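Local coordinates for dihydroorotase (Campylobacter jejuni subsp. jejuni, PDB 3PNU), which probably catalyses the reversible, zinc-dependent cyclisation of carbamoyl aspartate to dihydroorotate in pyrimidine biosynthesis, at residues T158-F161 and S167-A170; I209-L214 and L286-E291; E291-N296 and Q303-D308. All blocks are in the same frame, centred on the assembly; numbering follows the deposited sequence.

Contact 1 of 3, residues T158-F161 and S167-A170; sequences TNDF and SNFA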
# COMPACT_ATOMS: atom_id res chain seq x y z
N THR A 158 -7.21 0.91 -15.01
CA THR A 158 -7.36 2.31 -15.38
C THR A 158 -6.34 3.07 -14.52
O THR A 158 -5.52 2.44 -13.83
CB THR A 158 -8.75 2.86 -15.07
OG1 THR A 158 -8.97 2.78 -13.66
CG2 THR A 158 -9.84 2.08 -15.81
N ASN A 159 -6.41 4.40 -14.55
CA ASN A 159 -5.55 5.30 -13.77
C ASN A 159 -6.27 5.94 -12.59
O ASN A 159 -5.81 6.92 -12.02
CB ASN A 159 -4.98 6.39 -14.68
CG ASN A 159 -4.01 5.83 -15.70
OD1 ASN A 159 -3.19 4.98 -15.37
ND2 ASN A 159 -4.10 6.31 -16.93
N ASP A 160 -7.40 5.37 -12.21
CA ASP A 160 -8.17 5.82 -11.08
C ASP A 160 -7.46 5.45 -9.76
O ASP A 160 -6.32 4.97 -9.77
CB ASP A 160 -9.53 5.12 -11.15
CG ASP A 160 -10.29 5.48 -12.40
OD1 ASP A 160 -10.17 6.64 -12.81
OD2 ASP A 160 -11.01 4.61 -12.96
N PHE A 161 -8.14 5.65 -8.64
CA PHE A 161 -7.62 5.29 -7.34
C PHE A 161 -7.15 3.83 -7.38
O PHE A 161 -7.88 2.95 -7.83
CB PHE A 161 -8.71 5.47 -6.28
CG PHE A 161 -8.26 5.18 -4.89
CD1 PHE A 161 -7.40 6.04 -4.23
CD2 PHE A 161 -8.73 4.07 -4.21
CE1 PHE A 161 -6.97 5.79 -2.94
CE2 PHE A 161 -8.32 3.82 -2.91
CZ PHE A 161 -7.44 4.68 -2.28
N SER A 167 -11.38 -3.00 -11.04
CA SER A 167 -12.83 -3.03 -11.12
C SER A 167 -13.35 -1.97 -12.07
O SER A 167 -14.32 -2.21 -12.76
CB SER A 167 -13.46 -2.87 -9.76
OG SER A 167 -13.20 -4.03 -8.99
N ASN A 168 -12.72 -0.80 -12.11
CA ASN A 168 -13.19 0.24 -13.02
C ASN A 168 -12.88 -0.11 -14.47
O ASN A 168 -13.48 0.46 -15.39
CB ASN A 168 -12.61 1.63 -12.65
CG ASN A 168 -13.04 2.08 -11.27
OD1 ASN A 168 -13.85 1.44 -10.62
ND2 ASN A 168 -12.49 3.19 -10.81
N PHE A 169 -11.95 -1.03 -14.68
CA PHE A 169 -11.59 -1.43 -16.04
C PHE A 169 -12.63 -2.43 -16.61
O PHE A 169 -12.65 -2.72 -17.79
CB PHE A 169 -10.20 -2.04 -16.07
CG PHE A 169 -9.59 -2.07 -17.43
CD1 PHE A 169 -8.84 -1.01 -17.88
CD2 PHE A 169 -9.81 -3.14 -18.28
CE1 PHE A 169 -8.29 -1.02 -19.15
CE2 PHE A 169 -9.28 -3.16 -19.55
CZ PHE A 169 -8.52 -2.10 -19.99
N ALA A 170 -13.49 -2.95 -15.75
CA ALA A 170 -14.50 -3.92 -16.15
C ALA A 170 -15.37 -3.44 -17.32
O ALA A 170 -15.66 -4.20 -18.24
CB ALA A 170 -15.38 -4.28 -14.95
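Asn168 donates from ND2 to Asp160 OD2, 3.0 Å away, in the one hydrogen bond that joins 158-161 to 167-170. The N-H points almost straight at its acceptor (161°), and the oxygen lies in the amide plane; seen from Asp160, however, the donor stands above the carboxylate, 41° out of its plane. Asp160 OD2 also lies 2.8 Å from Thr158 OG1, a close but weak approach, since Arg165 O competes for that hydroxyl. With chi1 at 62° the Thr158 hydroxyl folds back over its own chain, and there the backbone Asp160 N reaches OG1 at 3.4 Å, again weakly.

The apolar part lies beside this. Thr158 CG2 rests 3.9 Å from Phe169 CD1, the two side chains running past each other in opposite senses, while the backbone Thr158 N approaches the same ring obliquely, 3.8 Å from Phe169 CD1.

The contact closes the loop that follows strand 152-154 and leads into helix 170-179 of the TIM barrel. Phe161 packs on Arg238 of the second subunit. The Phe169 side chain lies about 7 Å from that of His155, a zinc ligand just beyond the strand, and its ring meets Tyr173 of helix 170-179 edge-to-face. Ser167 OG is hydrogen-bonded to Thr194 OG1, and Ala170 packs on Thr194 and Leu195 of helix 193-201.

Contact 2 of 3, residues I209-L214 and L286-E291; sequences ITLHHL and LPVLAE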
# COMPACT_ATOMS: atom_id res chain seq x y z
N ILE A 209 -4.50 -16.17 -13.75
CA ILE A 209 -4.35 -15.85 -12.33
C ILE A 209 -2.92 -16.20 -11.86
O ILE A 209 -2.35 -17.23 -12.27
CB ILE A 209 -5.34 -16.60 -11.45
CG1 ILE A 209 -6.77 -16.26 -11.85
CG2 ILE A 209 -5.12 -16.21 -10.01
CD1 ILE A 209 -7.80 -17.02 -11.07
N THR A 210 -2.35 -15.35 -11.01
CA THR A 210 -1.00 -15.53 -10.51
C THR A 210 -0.95 -16.38 -9.27
O THR A 210 -1.97 -16.70 -8.64
CB THR A 210 -0.35 -14.19 -10.08
OG1 THR A 210 -1.00 -13.71 -8.90
CG2 THR A 210 -0.43 -13.16 -11.18
N LEU A 211 0.26 -16.73 -8.89
CA LEU A 211 0.42 -17.50 -7.70
C LEU A 211 0.16 -16.61 -6.49
O LEU A 211 -0.65 -16.95 -5.64
CB LEU A 211 1.82 -18.09 -7.64
CG LEU A 211 2.17 -18.82 -6.35
CD1 LEU A 211 1.09 -19.80 -6.00
CD2 LEU A 211 3.54 -19.49 -6.49
N HIS A 212 0.84 -15.47 -6.43
CA HIS A 212 0.71 -14.59 -5.25
C HIS A 212 -0.72 -14.14 -4.95
O HIS A 212 -1.14 -14.15 -3.80
CB HIS A 212 1.74 -13.45 -5.26
CG HIS A 212 1.84 -12.69 -6.54
ND1 HIS A 212 2.42 -13.21 -7.68
CD2 HIS A 212 1.51 -11.41 -6.84
CE1 HIS A 212 2.39 -12.31 -8.64
NE2 HIS A 212 1.83 -11.20 -8.16
N HIS A 213 -1.49 -13.81 -5.98
CA HIS A 213 -2.86 -13.35 -5.77
C HIS A 213 -3.79 -14.41 -5.19
O HIS A 213 -4.91 -14.07 -4.72
CB HIS A 213 -3.44 -12.76 -7.03
CG HIS A 213 -2.83 -11.45 -7.40
ND1 HIS A 213 -2.04 -11.28 -8.51
CD2 HIS A 213 -2.89 -10.24 -6.79
CE1 HIS A 213 -1.64 -10.02 -8.57
NE2 HIS A 213 -2.14 -9.37 -7.54
N LEU A 214 -3.36 -15.67 -5.22
CA LEU A 214 -4.15 -16.74 -4.61
C LEU A 214 -3.86 -16.79 -3.12
O LEU A 214 -4.61 -17.40 -2.36
CB LEU A 214 -3.80 -18.11 -5.19
CG LEU A 214 -4.28 -18.40 -6.60
CD1 LEU A 214 -3.60 -19.68 -7.12
CD2 LEU A 214 -5.81 -18.47 -6.64
N LEU A 286 5.71 -24.23 -8.91
CA LEU A 286 5.20 -25.60 -8.84
C LEU A 286 5.06 -26.12 -7.43
O LEU A 286 3.98 -26.60 -7.06
CB LEU A 286 6.05 -26.54 -9.69
CG LEU A 286 5.94 -26.26 -11.19
CD1 LEU A 286 6.83 -27.23 -11.96
CD2 LEU A 286 4.48 -26.36 -11.63
N PRO A 287 6.12 -26.04 -6.64
CA PRO A 287 5.95 -26.59 -5.29
C PRO A 287 4.89 -25.83 -4.47
O PRO A 287 4.04 -26.46 -3.81
CB PRO A 287 7.36 -26.49 -4.68
CG PRO A 287 8.17 -25.61 -5.61
CD PRO A 287 7.51 -25.64 -6.94
N VAL A 288 4.91 -24.49 -4.55
CA VAL A 288 3.92 -23.71 -3.81
C VAL A 288 2.52 -24.09 -4.29
O VAL A 288 1.65 -24.36 -3.46
CB VAL A 288 4.16 -22.18 -3.91
CG1 VAL A 288 3.14 -21.44 -3.02
CG2 VAL A 288 5.61 -21.82 -3.51
N LEU A 289 2.31 -24.15 -5.61
CA LEU A 289 1.00 -24.57 -6.15
C LEU A 289 0.63 -25.98 -5.71
O LEU A 289 -0.54 -26.27 -5.40
CB LEU A 289 0.97 -24.50 -7.69
CG LEU A 289 0.75 -23.13 -8.35
CD1 LEU A 289 0.84 -23.26 -9.86
CD2 LEU A 289 -0.59 -22.53 -7.96
N ALA A 290 1.61 -26.87 -5.72
CA ALA A 290 1.38 -28.25 -5.29
C ALA A 290 0.80 -28.26 -3.86
O ALA A 290 -0.24 -28.87 -3.61
CB ALA A 290 2.68 -29.05 -5.37
N GLU A 291 1.45 -27.56 -2.94
CA GLU A 291 0.96 -27.52 -1.54
C GLU A 291 -0.48 -26.96 -1.47
O GLU A 291 -1.37 -27.56 -0.84
CB GLU A 291 1.95 -26.75 -0.64
CG GLU A 291 1.53 -26.49 0.84
CD GLU A 291 1.14 -27.74 1.66
OE1 GLU A 291 0.68 -27.58 2.82
OE2 GLU A 291 1.27 -28.87 1.17
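Thr210 OG1 is gripped twice by His213, in the turn that sends Leu211 and Leu214 against Val288 and Leu289 of helix 285-296. The hydroxyl lies 2.7 Å from His213 ND1, and the backbone His213 N donates to it at 3.0 Å with an angle of 161°. The second bond makes this an ST motif, placed where strand 205-209 of the TIM barrel gives way to its loop. Thr210 OG1 also covers one face of the His212 ring, over its centre and 3.6 Å above its plane. His213 NE2 is bonded to Pro234 O, which ties down the far side of that imidazole.

Across the contact everything is apolar and buried. Leu211 carries its CG anti to the backbone N (chi1 174°), which stretches the side chain out to the helix and lets its two methyls split between neighbouring residues. Leu211 CD2 abuts Val288 CB at 3.8 Å. Val288 CG1 lies 4.0 Å from both Leu211 CD1 and Leu211 CD2, straddled by the fork. The other branch belongs mainly to Leu289, whose side chain runs past Leu211 in the opposite direction.

Phe258 of strand 256-258 packs on both Leu211 and Leu289, and Leu214 also rests on Cys246 and Ala249 of helix 239-250. The turn is thus wedged between barrel strand and outer helices, while Thr210, whose beta carbon is directed away from helix 285-296, touches the zinc ligand Asp261. Leu289 CD2 is the shared point of the apolar patch, 3.8 Å from Leu211 CD1 and a looser 4.2 Å from Leu214 CD1.

Contact 3 of 3, residues E291-N296 and Q303-D308; sequences ELFKQN and QKFLSD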
# COMPACT_ATOMS: atom_id res chain seq x y z
N GLU A 291 1.45 -27.56 -2.94
CA GLU A 291 0.96 -27.52 -1.54
C GLU A 291 -0.48 -26.96 -1.47
O GLU A 291 -1.37 -27.56 -0.84
CB GLU A 291 1.95 -26.75 -0.64
CG GLU A 291 1.53 -26.49 0.84
CD GLU A 291 1.14 -27.74 1.66
OE1 GLU A 291 0.68 -27.58 2.82
OE2 GLU A 291 1.27 -28.87 1.17
N LEU A 292 -0.70 -25.82 -2.14
CA LEU A 292 -2.02 -25.17 -2.18
C LEU A 292 -3.13 -26.07 -2.65
O LEU A 292 -4.18 -26.16 -2.01
CB LEU A 292 -1.97 -23.94 -3.10
CG LEU A 292 -1.49 -22.65 -2.45
CD1 LEU A 292 -1.09 -21.63 -3.51
CD2 LEU A 292 -2.61 -22.14 -1.54
N PHE A 293 -2.91 -26.72 -3.79
CA PHE A 293 -3.95 -27.61 -4.34
C PHE A 293 -4.22 -28.85 -3.47
O PHE A 293 -5.36 -29.31 -3.43
CB PHE A 293 -3.71 -27.93 -5.82
CG PHE A 293 -4.17 -26.82 -6.74
CD1 PHE A 293 -3.46 -25.64 -6.83
CD2 PHE A 293 -5.34 -26.97 -7.50
CE1 PHE A 293 -3.89 -24.61 -7.66
CE2 PHE A 293 -5.77 -25.96 -8.33
CZ PHE A 293 -5.04 -24.77 -8.41
N LYS A 294 -3.22 -29.39 -2.77
CA LYS A 294 -3.51 -30.52 -1.85
C LYS A 294 -4.46 -30.08 -0.73
O LYS A 294 -5.47 -30.73 -0.46
CB LYS A 294 -2.27 -31.09 -1.19
CG LYS A 294 -1.47 -32.05 -2.03
CD LYS A 294 -0.42 -32.77 -1.17
CE LYS A 294 -1.02 -33.68 -0.08
NZ LYS A 294 0.04 -34.36 0.74
N GLN A 295 -4.13 -28.95 -0.09
CA GLN A 295 -4.94 -28.45 1.02
C GLN A 295 -6.35 -28.04 0.61
O GLN A 295 -7.29 -28.21 1.38
CB GLN A 295 -4.26 -27.24 1.68
CG GLN A 295 -2.86 -27.49 2.29
CD GLN A 295 -2.86 -28.43 3.49
OE1 GLN A 295 -3.93 -28.84 3.98
NE2 GLN A 295 -1.66 -28.79 3.97
N ASN A 296 -6.49 -27.51 -0.61
CA ASN A 296 -7.78 -26.96 -1.04
C ASN A 296 -8.42 -27.54 -2.29
O ASN A 296 -9.57 -27.22 -2.59
CB ASN A 296 -7.60 -25.45 -1.27
CG ASN A 296 -7.05 -24.73 -0.04
OD1 ASN A 296 -5.89 -24.32 -0.01
ND2 ASN A 296 -7.87 -24.63 1.00
N GLN A 303 -3.89 -29.78 -12.61
CA GLN A 303 -3.49 -30.13 -13.97
C GLN A 303 -4.29 -29.31 -14.97
O GLN A 303 -3.79 -28.98 -16.03
CB GLN A 303 -3.66 -31.65 -14.20
CG GLN A 303 -3.36 -32.14 -15.62
CD GLN A 303 -1.95 -31.83 -16.11
OE1 GLN A 303 -0.97 -31.93 -15.36
NE2 GLN A 303 -1.84 -31.47 -17.38
N LYS A 304 -5.54 -29.01 -14.62
CA LYS A 304 -6.40 -28.17 -15.47
C LYS A 304 -5.95 -26.70 -15.47
O LYS A 304 -5.83 -26.06 -16.53
CB LYS A 304 -7.84 -28.22 -14.99
CG LYS A 304 -8.69 -29.41 -15.48
CD LYS A 304 -9.99 -29.48 -14.67
CE LYS A 304 -11.02 -30.46 -15.21
NZ LYS A 304 -11.82 -29.89 -16.35
N PHE A 305 -5.69 -26.18 -14.28
CA PHE A 305 -5.31 -24.80 -14.07
C PHE A 305 -3.95 -24.47 -14.70
O PHE A 305 -3.79 -23.42 -15.32
CB PHE A 305 -5.36 -24.49 -12.57
CG PHE A 305 -4.94 -23.09 -12.20
CD1 PHE A 305 -5.61 -21.99 -12.72
CD2 PHE A 305 -3.92 -22.87 -11.28
CE1 PHE A 305 -5.22 -20.71 -12.38
CE2 PHE A 305 -3.55 -21.60 -10.93
CZ PHE A 305 -4.20 -20.51 -11.48
N LEU A 306 -3.00 -25.40 -14.58
CA LEU A 306 -1.66 -25.22 -15.13
C LEU A 306 -1.48 -25.63 -16.57
O LEU A 306 -0.49 -25.24 -17.20
CB LEU A 306 -0.66 -26.08 -14.35
CG LEU A 306 0.14 -25.54 -13.19
CD1 LEU A 306 0.89 -26.69 -12.55
CD2 LEU A 306 1.10 -24.46 -13.72
N SER A 307 -2.39 -26.44 -17.10
CA SER A 307 -2.17 -26.93 -18.45
C SER A 307 -3.36 -27.26 -19.32
O SER A 307 -3.44 -26.75 -20.44
CB SER A 307 -1.29 -28.18 -18.38
OG SER A 307 -0.76 -28.52 -19.64
N ASP A 308 -4.28 -28.10 -18.84
CA ASP A 308 -5.40 -28.54 -19.70
C ASP A 308 -6.34 -27.42 -20.16
O ASP A 308 -6.87 -27.48 -21.28
CB ASP A 308 -6.23 -29.67 -19.05
CG ASP A 308 -5.39 -30.87 -18.63
OD1 ASP A 308 -4.17 -30.89 -18.83
OD2 ASP A 308 -5.98 -31.81 -18.07
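The rings of Phe293 and Phe305 lie with their planes only 24° apart, yet they are slid so far along each other that they scarcely overlap, with centroids 5.8 Å apart. Each meets the other obliquely, through a rim atom. Phe293 CZ comes to 3.6 Å from Phe305 CD2, with Phe293 CE1 just behind it at 4.0 Å from the same Phe305 CD2. Phe250, from helix 239-250, packs edge-to-face with Phe293, adding a third ring to this hydrophobic layer of the TIM barrel.

The pair joins helix 285-296 to helix 299-314, consecutive in the chain. The two segments stand well apart, Phe293 CA and Gln303 CA being 10.0 Å from each other, and between these segments the contact is made by the two phenylalanines. Phe305 places CG anti to its backbone nitrogen (chi1 178°), directing the ring out from its helix toward Phe293, and the two side chains cross at about a right angle. Phe305 also touches Ala249, and Phe293 packs on Leu302 of helix 299-314.

Around Phe305 the helix widens into a pi-type turn, 304-308: Gln303 O accepts from Asp308 N at 3.0 Å and, more weakly, from Ser307 N at 3.1 Å. This segment also reaches the strands, through backbone hydrogen bonds of Phe305 with Phe258 and of Leu306 with Leu31. The widened turn is bridged by side chains as well. Gln303 NE2 donates to Asp308 OD1 at 2.8 Å and 167°, reaching the oxygen from its syn side but tilted out of the carboxylate plane.

Overall arrangement
Along the chain contact 1 comes first, and contact 3 starts at Glu291, the residue where contact 2 ends. Contacts 2 and 3 are neighbours, with centres 8 Å apart; they share helix 285-296 and touch directly through Leu211 CD1 and Leu292 CD1 (3.8 Å) and through Leu286 CD2 and Leu306 CD1 (3.7 Å). Together they form one continuous hydrophobic layer joining the last two long helices to strands 205-209 and 256-258. Contact 1 lies apart, its centre about 25 Å from that of contact 2 and 30 Å from that of contact 3. Strands 152-154 and 205-209 belong to the same parallel sheet, and the zinc ligands His155, His189 and Asp261 lie just beyond its strands 152-154, 185-187 and 256-258.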